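Long-range contacts in extracellular solute-binding protein, family 5 (Chelativorans sp., PDB 6WM6), which binds EDTA and related aminopolycarboxylates in the periplasm, probably for uptake by an ABC transporter: residues A[309-314]-A[326-331]; A[316-321]-A[454-459]; A[334-339]-A[423-428]; A[370-375]-A[520-525]; A[402-407]-A[432-437]. All blocks are in the same frame, centred on the assembly; numbering follows the deposited sequence. Where two conformers were deposited one is given.

Interaction 1 of 5, residues A[309-314]-A[326-331]; sequences MGLNSK and AVLTAI
M309 and L328 stand 9.4 Å apart, CA to CA, where strand 309-311 and helix 326-330 run nearly antiparallel at 159° with their axes 11.2 Å apart. The gap is bridged by side chains, and the contact is apolar. M309 does most of the reaching. Its chain is stretched through chi1 and chi2 and then bends at chi3 (67°), which turns the CE methyl in among V327, L328 and I331, the last just past the helix end. M309 CE lies 3.6 Å from I331 CD1. M309 CE is also 3.7 Å from L328 CD2, and V327 CG1 is a little further off. L311 joins from two residues further along the same side of the strand, with CD2 4.0 Å from L328 CD2. One methyl of L328 is thus shared by both strand residues. This is a helix laid on a beta-sheet: strand 305-311 is followed in the chain by helix 321-330, which turns back across the sheet face that carries M309 and L311. L456 and L458 of strand 456-462 flank M309 on that face. I425 of helix 416-429 touches both M309 and I331. Past the strand the chain turns sharply at N312. OD1 of N312 accepts from K314 N at 3.0 Å, an Asx turn, while its ND2 bonds to the backbone oxygens of S451 and F454.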
# COMPACT_ATOMS: atom_id res chain seq x y z
N MET A 309 -1.40 -3.76 15.86
CA MET A 309 -0.64 -3.30 17.00
C MET A 309 0.66 -4.09 17.03
O MET A 309 0.65 -5.33 17.13
CB MET A 309 -1.37 -3.51 18.31
CG MET A 309 -0.63 -2.82 19.46
SD MET A 309 -1.38 -3.09 21.07
CE MET A 309 -1.09 -4.85 21.30
N GLY A 310 1.78 -3.39 16.95
CA GLY A 310 3.08 -4.02 17.08
C GLY A 310 3.57 -3.93 18.52
O GLY A 310 3.22 -3.01 19.26
N LEU A 311 4.37 -4.91 18.91
CA LEU A 311 4.86 -5.04 20.28
C LEU A 311 6.38 -5.11 20.21
O LEU A 311 6.94 -5.82 19.39
CB LEU A 311 4.28 -6.29 20.96
CG LEU A 311 2.76 -6.36 21.01
CD1 LEU A 311 2.20 -7.05 19.77
CD2 LEU A 311 2.28 -7.09 22.27
N ASN A 312 7.04 -4.33 21.08
CA ASN A 312 8.49 -4.20 21.01
C ASN A 312 9.15 -5.42 21.64
O ASN A 312 9.41 -5.47 22.84
CB ASN A 312 8.90 -2.93 21.72
CG ASN A 312 10.37 -2.64 21.57
OD1 ASN A 312 11.12 -3.48 21.07
ND2 ASN A 312 10.77 -1.45 21.97
N SER A 313 9.47 -6.42 20.82
CA SER A 313 10.11 -7.63 21.32
C SER A 313 11.60 -7.43 21.55
O SER A 313 12.24 -8.33 22.12
CB SER A 313 9.90 -8.82 20.39
OG SER A 313 10.74 -8.75 19.24
N LYS A 314 12.15 -6.29 21.11
CA LYS A 314 13.59 -6.08 21.21
C LYS A 314 14.00 -5.54 22.57
O LYS A 314 15.14 -5.78 23.01
CB LYS A 314 14.07 -5.09 20.15
CG LYS A 314 13.88 -5.55 18.73
CD LYS A 314 14.38 -4.46 17.77
CE LYS A 314 13.84 -4.65 16.38
NZ LYS A 314 14.38 -3.61 15.45
N ALA A 326 0.03 -12.30 27.00
CA ALA A 326 -1.02 -11.93 27.94
C ALA A 326 -1.78 -10.70 27.45
O ALA A 326 -3.02 -10.67 27.47
CB ALA A 326 -0.43 -11.67 29.32
N VAL A 327 -1.05 -9.69 26.99
CA VAL A 327 -1.70 -8.49 26.45
C VAL A 327 -2.60 -8.84 25.28
O VAL A 327 -3.75 -8.40 25.20
CB VAL A 327 -0.64 -7.43 26.09
CG1 VAL A 327 -1.20 -6.36 25.14
CG2 VAL A 327 -0.07 -6.82 27.37
N LEU A 328 -2.08 -9.64 24.35
CA LEU A 328 -2.89 -9.96 23.17
C LEU A 328 -4.12 -10.79 23.52
O LEU A 328 -5.17 -10.63 22.90
CB LEU A 328 -2.05 -10.68 22.12
CG LEU A 328 -0.87 -9.90 21.54
CD1 LEU A 328 -0.29 -10.65 20.36
CD2 LEU A 328 -1.28 -8.50 21.18
N THR A 329 -4.02 -11.64 24.54
CA THR A 329 -5.15 -12.46 24.96
C THR A 329 -6.22 -11.61 25.64
O THR A 329 -7.42 -11.85 25.45
CB THR A 329 -4.64 -13.55 25.89
OG1 THR A 329 -3.72 -14.39 25.17
CG2 THR A 329 -5.77 -14.43 26.43
N ALA A 330 -5.82 -10.60 26.41
CA ALA A 330 -6.76 -9.72 27.08
C ALA A 330 -7.48 -8.78 26.12
O ALA A 330 -8.61 -8.36 26.39
CB ALA A 330 -6.01 -8.90 28.13
N ILE A 331 -6.85 -8.41 25.01
CA ILE A 331 -7.51 -7.53 24.05
C ILE A 331 -8.76 -8.23 23.52
O ILE A 331 -8.74 -9.40 23.15
CB ILE A 331 -6.53 -7.14 22.93
CG1 ILE A 331 -5.50 -6.19 23.48
CG2 ILE A 331 -7.27 -6.55 21.74
CD1 ILE A 331 -4.35 -5.90 22.52

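Interaction 2 of 5, residues A[316-321]-A[454-459]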
# COMPACT_ATOMS: atom_id res chain seq x y z
N GLY A 316 12.52 -3.40 26.52
CA GLY A 316 11.45 -2.97 27.38
C GLY A 316 10.57 -4.12 27.82
O GLY A 316 10.88 -5.29 27.57
N PRO A 317 9.45 -3.81 28.47
CA PRO A 317 8.60 -4.87 29.03
C PRO A 317 8.15 -5.90 28.01
O PRO A 317 8.02 -7.09 28.34
CB PRO A 317 7.41 -4.11 29.62
CG PRO A 317 7.92 -2.73 29.86
CD PRO A 317 8.98 -2.46 28.84
N MET A 318 7.87 -5.48 26.78
CA MET A 318 7.40 -6.40 25.74
C MET A 318 8.48 -7.31 25.19
O MET A 318 8.17 -8.14 24.32
CB MET A 318 6.71 -5.62 24.64
CG MET A 318 5.45 -4.90 25.11
SD MET A 318 4.21 -6.09 25.74
CE MET A 318 3.34 -4.96 26.80
N SER A 319 9.72 -7.19 25.66
CA SER A 319 10.71 -8.20 25.29
C SER A 319 10.41 -9.57 25.90
O SER A 319 10.99 -10.56 25.46
CB SER A 319 12.12 -7.73 25.64
OG SER A 319 12.27 -7.60 27.02
N ASP A 320 9.52 -9.66 26.88
CA ASP A 320 9.10 -10.93 27.45
C ASP A 320 7.87 -11.44 26.69
O ASP A 320 6.81 -10.81 26.72
CB ASP A 320 8.79 -10.78 28.93
CG ASP A 320 8.43 -12.10 29.60
OD1 ASP A 320 8.33 -13.16 28.94
OD2 ASP A 320 8.23 -12.10 30.85
N ILE A 321 8.03 -12.56 26.01
CA ILE A 321 6.94 -13.11 25.21
C ILE A 321 5.70 -13.39 26.06
O ILE A 321 4.58 -13.34 25.55
CB ILE A 321 7.44 -14.36 24.44
CG1 ILE A 321 6.43 -14.78 23.38
CG2 ILE A 321 7.76 -15.51 25.41
CD1 ILE A 321 6.99 -15.80 22.41
N PHE A 454 9.34 3.00 22.43
CA PHE A 454 7.95 2.55 22.43
C PHE A 454 7.88 1.16 23.03
O PHE A 454 8.86 0.41 23.04
CB PHE A 454 7.34 2.53 21.00
CG PHE A 454 7.75 1.33 20.19
CD1 PHE A 454 9.03 1.24 19.67
CD2 PHE A 454 6.87 0.30 19.95
CE1 PHE A 454 9.43 0.15 18.93
CE2 PHE A 454 7.25 -0.81 19.21
CZ PHE A 454 8.53 -0.89 18.69
N ASP A 455 6.69 0.79 23.48
CA ASP A 455 6.38 -0.59 23.83
C ASP A 455 5.33 -1.21 22.93
O ASP A 455 5.45 -2.39 22.57
CB ASP A 455 5.92 -0.64 25.29
CG ASP A 455 6.93 -0.04 26.24
OD1 ASP A 455 8.08 -0.54 26.25
OD2 ASP A 455 6.63 0.96 26.93
N LEU A 456 4.32 -0.42 22.55
CA LEU A 456 3.24 -0.85 21.67
C LEU A 456 3.06 0.25 20.63
O LEU A 456 3.27 1.43 20.91
CB LEU A 456 1.94 -1.02 22.46
CG LEU A 456 1.98 -2.00 23.64
CD1 LEU A 456 0.68 -1.87 24.46
CD2 LEU A 456 2.15 -3.41 23.16
N HIS A 457 2.69 -0.14 19.42
CA HIS A 457 2.53 0.83 18.33
C HIS A 457 1.37 0.42 17.43
O HIS A 457 1.35 -0.70 16.93
CB HIS A 457 3.81 0.95 17.50
CG HIS A 457 3.76 1.97 16.41
ND1 HIS A 457 3.83 3.31 16.65
CD2 HIS A 457 3.63 1.83 15.06
CE1 HIS A 457 3.77 3.97 15.51
NE2 HIS A 457 3.66 3.10 14.53
N LEU A 458 0.40 1.33 17.24
CA LEU A 458 -0.73 1.11 16.35
C LEU A 458 -0.49 1.84 15.05
O LEU A 458 -0.21 3.03 15.04
CB LEU A 458 -2.01 1.65 16.98
CG LEU A 458 -2.65 0.90 18.11
CD1 LEU A 458 -3.66 1.79 18.82
CD2 LEU A 458 -3.35 -0.34 17.59
N ASN A 459 -0.59 1.12 13.94
CA ASN A 459 -0.37 1.71 12.62
C ASN A 459 -1.02 0.76 11.60
O ASN A 459 -1.85 -0.08 11.97
CB ASN A 459 1.14 1.92 12.41
CG ASN A 459 1.48 3.08 11.49
OD1 ASN A 459 0.81 3.33 10.48
ND2 ASN A 459 2.55 3.79 11.83
O HOH W 1 8.56 -3.06 25.39
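M318 packs against D455 and L456 on the buried side of this contact, while P317 and G316 lie nearer its solvent side. The chain of M318 folds back at chi2 (-61°), which brings both ends of its thioether to one methyl. M318 CG and M318 CE are each 4.1 Å from L456 CD2. M318 CG also lies 3.6 Å from D455 O. L323 and V327 of helix 321-330 and L407 of strand 407-410 close round this methionine. The short 3-10 turn around M318 leads into helix 321-330, with D320 as N-cap bonding to A322 N. Strand 456-462 sits in the sheet between strands 305-311 and 407-410, so the turn rests on the start of an inner strand. A water fills in between the buried M318 and D455 where they do not bond directly. It donates to D455 OD1 at 2.7 Å and accepts from M318 N at 2.9 Å. The other oxygen, OD2, is held in a salt bridge by R408 NE. On the solvent side partly exposed P317 still comes close, its CD 3.3 Å from D455 OD1. Exposed G316 is looser, with CA 4.3 Å from D455 OD1.

Interaction 3 of 5, residues A[334-339]-A[423-428]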
# COMPACT_ATOMS: atom_id res chain seq x y z
N GLY A 334 -13.40 -8.44 19.23
CA GLY A 334 -14.81 -8.24 18.89
C GLY A 334 -15.30 -6.89 19.33
O GLY A 334 -15.96 -6.17 18.58
N ASP A 335 -14.96 -6.50 20.56
CA ASP A 335 -15.36 -5.18 21.05
C ASP A 335 -14.64 -4.08 20.30
O ASP A 335 -15.22 -3.03 19.99
CB ASP A 335 -15.06 -5.08 22.55
CG ASP A 335 -15.55 -3.77 23.15
OD1 ASP A 335 -16.78 -3.60 23.24
OD2 ASP A 335 -14.71 -2.91 23.50
N LEU A 336 -13.36 -4.28 20.00
CA LEU A 336 -12.60 -3.28 19.26
C LEU A 336 -13.30 -2.95 17.94
O LEU A 336 -13.48 -1.78 17.58
CB LEU A 336 -11.21 -3.84 19.00
CG LEU A 336 -10.02 -2.93 18.82
CD1 LEU A 336 -9.87 -1.94 19.93
CD2 LEU A 336 -8.78 -3.82 18.75
N LYS A 337 -13.70 -3.99 17.20
CA LYS A 337 -14.36 -3.78 15.93
C LYS A 337 -15.79 -3.29 16.12
O LYS A 337 -16.26 -2.46 15.34
CB LYS A 337 -14.31 -5.09 15.12
CG LYS A 337 -14.67 -4.93 13.66
CD LYS A 337 -14.44 -6.21 12.84
CE LYS A 337 -15.46 -7.28 13.12
NZ LYS A 337 -16.80 -6.95 12.54
N ALA A 338 -16.48 -3.77 17.16
CA ALA A 338 -17.85 -3.34 17.44
C ALA A 338 -17.92 -1.85 17.74
O ALA A 338 -18.92 -1.19 17.39
CB ALA A 338 -18.43 -4.11 18.62
N LYS A 339 -16.89 -1.29 18.36
CA LYS A 339 -16.91 0.11 18.74
C LYS A 339 -16.41 1.05 17.66
O LYS A 339 -16.78 2.23 17.64
CB LYS A 339 -16.05 0.32 20.00
CG LYS A 339 -16.52 -0.41 21.23
CD LYS A 339 -17.55 0.40 21.99
CE LYS A 339 -17.86 -0.23 23.35
NZ LYS A 339 -18.54 -1.54 23.23
N ARG A 423 -7.30 3.82 23.15
CA ARG A 423 -8.00 3.96 24.42
C ARG A 423 -8.70 2.67 24.82
O ARG A 423 -8.71 2.29 25.99
CB ARG A 423 -9.00 5.11 24.33
CG ARG A 423 -8.36 6.48 24.19
CD ARG A 423 -9.41 7.58 24.23
NE ARG A 423 -8.81 8.91 24.13
CZ ARG A 423 -8.32 9.60 25.15
NH1 ARG A 423 -7.81 10.80 24.95
NH2 ARG A 423 -8.33 9.08 26.38
N LEU A 424 -9.31 1.98 23.84
CA LEU A 424 -9.95 0.71 24.15
C LEU A 424 -8.95 -0.33 24.64
O LEU A 424 -9.21 -1.06 25.61
CB LEU A 424 -10.68 0.20 22.91
CG LEU A 424 -11.91 1.03 22.55
CD1 LEU A 424 -12.42 0.70 21.16
CD2 LEU A 424 -12.99 0.77 23.60
N ILE A 425 -7.78 -0.39 24.00
CA ILE A 425 -6.75 -1.35 24.39
C ILE A 425 -6.26 -1.06 25.80
O ILE A 425 -6.04 -1.98 26.60
CB ILE A 425 -5.61 -1.36 23.36
CG1 ILE A 425 -6.12 -2.02 22.06
CG2 ILE A 425 -4.39 -2.07 23.91
CD1 ILE A 425 -5.25 -1.75 20.86
N THR A 426 -6.07 0.22 26.13
CA THR A 426 -5.73 0.60 27.50
C THR A 426 -6.72 0.01 28.49
O THR A 426 -6.32 -0.53 29.53
CB THR A 426 -5.71 2.12 27.60
OG1 THR A 426 -4.62 2.62 26.80
CG2 THR A 426 -5.52 2.57 29.05
N GLY A 427 -8.02 0.09 28.18
CA GLY A 427 -9.02 -0.45 29.08
C GLY A 427 -9.00 -1.96 29.17
O GLY A 427 -9.24 -2.53 30.24
N TYR A 428 -8.73 -2.65 28.05
CA TYR A 428 -8.70 -4.11 28.10
C TYR A 428 -7.59 -4.64 28.99
O TYR A 428 -7.74 -5.71 29.60
CB TYR A 428 -8.50 -4.71 26.70
CG TYR A 428 -9.52 -4.32 25.66
CD1 TYR A 428 -10.87 -4.15 25.98
CD2 TYR A 428 -9.14 -4.10 24.34
CE1 TYR A 428 -11.79 -3.77 25.02
CE2 TYR A 428 -10.04 -3.74 23.39
CZ TYR A 428 -11.37 -3.57 23.72
OH TYR A 428 -12.25 -3.19 22.75
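L336 reaches across to L424, I425 and Y428 with one methyl, CD1, at the apolar centre of the contact. L336 CD1 lies 3.8 Å from L424 CB and 4.3 Å from I425 CG1. L336 CD1 also meets the ring edge of Y428, 3.9 Å from Y428 CE2. L424 faces the opposing helix, and its CD1 also touches K339 CB at 3.8 Å, so the aliphatic base of that lysine extends the apolar patch. The ring of Y428 is backed on one face by L424 O, 3.2 Å above the plane and over its centre. Further out the contact turns polar. The phenol OH of Y428 donates to D335 OD2 at 2.6 Å. It uses the anti lone pair of that oxygen, and the carboxylate and ring planes stand 79° apart. The other oxygen, D335 OD1, takes a salt bridge from K339 NZ at 2.7 Å, one turn along the same helix, met on the syn side. With CG anti to the backbone N (chi1 -176°), D335 can serve both partners at once. A leucine in place of D335 would probably leave the Y428 hydroxyl without its acceptor and the K339 ammonium without its counter-charge. The helix segments run roughly antiparallel, at 149° between their directions. Helix 333-340 rests on strand 524-537 through L336 and I527. Helix 416-429 meets I331 through Y428, and lies against strand 436-439 with T426 on L438.

Interaction 4 of 5, residues A[370-375]-A[520-525]; sequences RGYGTG and DYAALF
Y372 overlaps A522 with the phenol end of its ring, the OH 3.5 Å and CZ 4.0 Å from A522 CB. That hydroxyl is hydrogen-bonded to the backbone oxygen of M519, in the last turns of helix 504-521. One ring face of Y372 is covered by R370 CB, 3.7 Å above its centre. F525 comes from the other segment with its ring edge, putting CE1 4.0 Å from Y372 CB and close to the backbone of G373. The loop thus packs on the turn between helix 504-521 and strand 524-537. It is shaped by glycines. G371 ends helix 366-369 in a Schellman motif, and a type II beta turn runs from G371 to T374 with G373 at positive phi. The turn is tied to helix 321-330 by a backbone bond between G373 and L328. Beyond the ring, R370 turns the NE edge of its guanidinium to D520. R370 NE at 2.7 Å and R370 NH2 at 3.0 Å both donate to D520 OD1, approaching from the same face of the carboxylate. The guanidinium and carboxylate planes are turned 38° apart. NH2 also meets E516, and NH1 the backbone oxygen of R366. A methionine at R370 would probably leave D520 and E516 without their positive partner.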
# COMPACT_ATOMS: atom_id res chain seq x y z
N ARG A 370 -4.82 -18.87 18.66
CA ARG A 370 -3.90 -18.78 19.79
C ARG A 370 -4.51 -18.08 20.98
O ARG A 370 -3.81 -17.88 21.98
CB ARG A 370 -2.64 -18.04 19.33
CG ARG A 370 -1.78 -18.92 18.44
CD ARG A 370 -0.84 -18.15 17.50
NE ARG A 370 -0.06 -19.12 16.75
CZ ARG A 370 -0.52 -19.83 15.72
NH1 ARG A 370 -1.73 -19.60 15.24
NH2 ARG A 370 0.25 -20.76 15.18
N GLY A 371 -5.79 -17.74 20.92
CA GLY A 371 -6.46 -17.03 21.98
C GLY A 371 -6.26 -15.54 21.96
O GLY A 371 -6.79 -14.83 22.83
N TYR A 372 -5.50 -15.02 21.00
CA TYR A 372 -5.30 -13.58 20.93
C TYR A 372 -6.61 -12.92 20.51
O TYR A 372 -7.33 -13.43 19.63
CB TYR A 372 -4.21 -13.21 19.93
CG TYR A 372 -2.86 -13.89 20.07
CD1 TYR A 372 -2.44 -14.49 21.26
CD2 TYR A 372 -2.00 -13.92 18.99
CE1 TYR A 372 -1.20 -15.12 21.34
CE2 TYR A 372 -0.77 -14.53 19.06
CZ TYR A 372 -0.37 -15.12 20.23
OH TYR A 372 0.86 -15.76 20.27
N GLY A 373 -6.91 -11.78 21.10
CA GLY A 373 -8.11 -11.03 20.72
C GLY A 373 -9.40 -11.57 21.29
O GLY A 373 -10.47 -11.08 20.92
N THR A 374 -9.35 -12.55 22.19
CA THR A 374 -10.56 -13.18 22.72
C THR A 374 -11.10 -12.47 23.96
O THR A 374 -12.15 -12.87 24.47
CB THR A 374 -10.33 -14.66 23.02
OG1 THR A 374 -9.30 -14.83 24.01
CG2 THR A 374 -9.95 -15.42 21.76
N GLY A 375 -10.42 -11.44 24.46
CA GLY A 375 -10.92 -10.71 25.62
C GLY A 375 -10.91 -11.53 26.88
O GLY A 375 -11.74 -11.30 27.77
N ASP A 520 2.98 -17.17 16.63
CA ASP A 520 3.50 -17.74 17.85
C ASP A 520 4.35 -16.72 18.61
O ASP A 520 4.37 -16.71 19.85
CB ASP A 520 4.39 -18.96 17.54
CG ASP A 520 3.61 -20.18 17.08
OD1 ASP A 520 2.38 -20.26 17.28
OD2 ASP A 520 4.29 -21.08 16.53
N TYR A 521 5.10 -15.86 17.89
CA TYR A 521 6.04 -14.94 18.52
C TYR A 521 5.34 -13.74 19.14
O TYR A 521 5.92 -13.08 20.01
CB TYR A 521 7.05 -14.49 17.45
CG TYR A 521 8.23 -13.71 17.94
CD1 TYR A 521 9.20 -14.31 18.74
CD2 TYR A 521 8.40 -12.37 17.59
CE1 TYR A 521 10.31 -13.57 19.20
CE2 TYR A 521 9.49 -11.65 18.03
CZ TYR A 521 10.43 -12.25 18.82
OH TYR A 521 11.51 -11.51 19.27
N ALA A 522 4.12 -13.42 18.70
CA ALA A 522 3.26 -12.43 19.35
C ALA A 522 3.87 -11.04 19.39
O ALA A 522 3.70 -10.30 20.37
CB ALA A 522 2.85 -12.89 20.76
N ALA A 523 4.57 -10.65 18.33
CA ALA A 523 5.09 -9.29 18.19
C ALA A 523 4.26 -8.42 17.24
O ALA A 523 4.53 -7.22 17.11
CB ALA A 523 6.56 -9.31 17.73
N LEU A 524 3.25 -8.99 16.60
CA LEU A 524 2.43 -8.25 15.64
C LEU A 524 1.01 -8.79 15.70
O LEU A 524 0.77 -9.98 15.43
CB LEU A 524 3.02 -8.34 14.23
CG LEU A 524 2.34 -7.49 13.16
CD1 LEU A 524 2.44 -6.03 13.49
CD2 LEU A 524 3.01 -7.79 11.81
N PHE A 525 0.07 -7.93 16.08
CA PHE A 525 -1.34 -8.28 16.27
C PHE A 525 -2.17 -7.62 15.19
O PHE A 525 -2.31 -6.39 15.19
CB PHE A 525 -1.76 -7.78 17.66
CG PHE A 525 -3.21 -8.02 18.01
CD1 PHE A 525 -3.65 -9.26 18.45
CD2 PHE A 525 -4.12 -6.98 18.00
CE1 PHE A 525 -4.96 -9.46 18.83
CE2 PHE A 525 -5.45 -7.18 18.35
CZ PHE A 525 -5.87 -8.42 18.78

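Interaction 5 of 5, residues A[402-407]-A[432-437]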
# COMPACT_ATOMS: atom_id res chain seq x y z
N LYS A 402 9.70 -6.02 40.74
CA LYS A 402 9.62 -4.59 40.44
C LYS A 402 8.38 -4.29 39.60
O LYS A 402 8.06 -5.04 38.67
CB LYS A 402 10.85 -4.16 39.65
CG LYS A 402 10.90 -2.68 39.29
CD LYS A 402 12.22 -2.30 38.62
CE LYS A 402 12.32 -0.80 38.37
NZ LYS A 402 13.66 -0.39 37.88
N PRO A 403 7.66 -3.20 39.88
CA PRO A 403 6.47 -2.89 39.07
C PRO A 403 6.84 -2.79 37.59
O PRO A 403 7.87 -2.22 37.23
CB PRO A 403 6.01 -1.55 39.63
CG PRO A 403 6.50 -1.56 41.05
CD PRO A 403 7.84 -2.25 40.98
N VAL A 404 6.00 -3.39 36.75
CA VAL A 404 6.14 -3.19 35.31
C VAL A 404 5.90 -1.71 35.00
O VAL A 404 4.98 -1.08 35.53
CB VAL A 404 5.16 -4.08 34.55
CG1 VAL A 404 5.22 -3.79 33.06
CG2 VAL A 404 5.48 -5.57 34.80
N SER A 405 6.76 -1.16 34.15
CA SER A 405 6.63 0.24 33.77
C SER A 405 5.31 0.50 33.05
O SER A 405 4.72 -0.39 32.43
CB SER A 405 7.77 0.62 32.84
OG SER A 405 9.03 0.50 33.49
N THR A 406 4.88 1.77 33.13
CA THR A 406 3.79 2.23 32.27
C THR A 406 4.18 2.02 30.81
O THR A 406 5.31 2.35 30.40
CB THR A 406 3.50 3.69 32.54
OG1 THR A 406 3.04 3.84 33.90
CG2 THR A 406 2.44 4.23 31.60
N LEU A 407 3.27 1.44 30.03
CA LEU A 407 3.55 1.09 28.65
C LEU A 407 3.34 2.29 27.74
O LEU A 407 2.32 2.98 27.83
CB LEU A 407 2.63 -0.03 28.22
CG LEU A 407 2.71 -1.30 29.08
CD1 LEU A 407 1.71 -2.33 28.56
CD2 LEU A 407 4.11 -1.87 29.07
N LEU A 432 -5.12 -6.34 34.05
CA LEU A 432 -3.86 -7.05 34.26
C LEU A 432 -2.91 -6.28 35.17
O LEU A 432 -1.83 -6.79 35.47
CB LEU A 432 -3.17 -7.30 32.92
CG LEU A 432 -3.99 -8.03 31.87
CD1 LEU A 432 -3.13 -8.28 30.62
CD2 LEU A 432 -4.57 -9.34 32.40
N GLY A 433 -3.30 -5.09 35.62
CA GLY A 433 -2.39 -4.26 36.40
C GLY A 433 -1.45 -3.43 35.58
O GLY A 433 -0.42 -2.98 36.09
N LEU A 434 -1.75 -3.22 34.29
CA LEU A 434 -0.93 -2.43 33.39
C LEU A 434 -1.55 -1.07 33.14
O LEU A 434 -2.77 -0.92 33.10
CB LEU A 434 -0.78 -3.17 32.05
CG LEU A 434 0.00 -4.48 32.15
CD1 LEU A 434 -0.16 -5.28 30.86
CD2 LEU A 434 1.47 -4.20 32.40
N LYS A 435 -0.68 -0.07 32.99
CA LYS A 435 -1.08 1.28 32.62
C LYS A 435 -0.44 1.62 31.28
O LYS A 435 0.53 1.01 30.86
CB LYS A 435 -0.62 2.29 33.66
CG LYS A 435 -1.20 2.08 35.05
CD LYS A 435 -0.44 2.91 36.08
CE LYS A 435 -0.83 2.53 37.50
NZ LYS A 435 0.17 2.98 38.51
N THR A 436 -1.00 2.63 30.62
CA THR A 436 -0.45 3.08 29.36
C THR A 436 -0.31 4.59 29.32
O THR A 436 -0.99 5.33 30.05
CB THR A 436 -1.31 2.67 28.16
OG1 THR A 436 -2.51 3.45 28.15
CG2 THR A 436 -1.65 1.20 28.25
N ASP A 437 0.62 5.04 28.48
CA ASP A 437 0.76 6.43 28.09
C ASP A 437 0.54 6.48 26.59
O ASP A 437 1.25 5.81 25.84
CB ASP A 437 2.16 6.97 28.42
CG ASP A 437 2.30 7.42 29.86
OD1 ASP A 437 1.27 7.68 30.52
OD2 ASP A 437 3.45 7.52 30.33
O HOH W 2 1.97 -0.71 33.48
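L407 and L434 both hold CG anti to the carbonyl carbon (chi1 -57° and -66°), and this turns their branched ends into the same apolar patch, CD1 to CD1 at 4.2 Å. V404 adds its CG1, which is set anti to the backbone N (chi1 175°) and lies 3.8 Å from L434 CD2. L434 thus uses one methyl for each partner. I429 of helix 416-429 touches L407 and L434, and L323 and V327 of helix 321-330 close on L434. P317 packs on L407. The backbones join beside this patch. L407 N donates to K435 O at 2.9 Å, and D437 N donates to L407 O at 2.7 Å. Both bonds are nearly straight. They make a parallel beta bridge of L407 with T436, and T436 CA adds a CH contact to the same L407 oxygen at 3.2 Å. Strand 407-410, helix 416-429 and strand 436-439 form a beta-alpha-beta crossover, two neighbouring parallel strands joined through a helix. This contact is where the two strands begin their pairing. Before the bridge the chains diverge, and a water fills in. It donates to S405 O at 3.0 Å and accepts from K435 N at 2.8 Å. T406 lays its CG2 methyl alongside the other backbone, 3.6 Å from T436 C. The lysine chain of K435 runs off extended toward solvent. T436 turns its OG1 to T426 OG1 of the crossover helix, to which it is hydrogen-bonded.

In the fold
From the N terminus, strand 305-311 opens interaction 1. Interaction 2 starts at 316-321, before helix 321-330 closes interaction 1, so the two cross. Interaction 3 opens next at 334-339 and closes at 423-428, inside the loop of interaction 2. Interaction 4 opens at 370-375 and crosses both 2 and 3. Interaction 5 joins 402-407 to 432-437. It crosses interaction 3 and nests within 2 and 4. Interaction 2 closes at 454-459, and interaction 4 last, at 520-525. Interactions 1, 2, 4 and 5 all reach one mixed sheet, whose strands 305-311, 407-410, 436-439, 456-462 and 524-537 they tie to adjoining helices, loops and one another. Interaction 3 pairs two helices beside it.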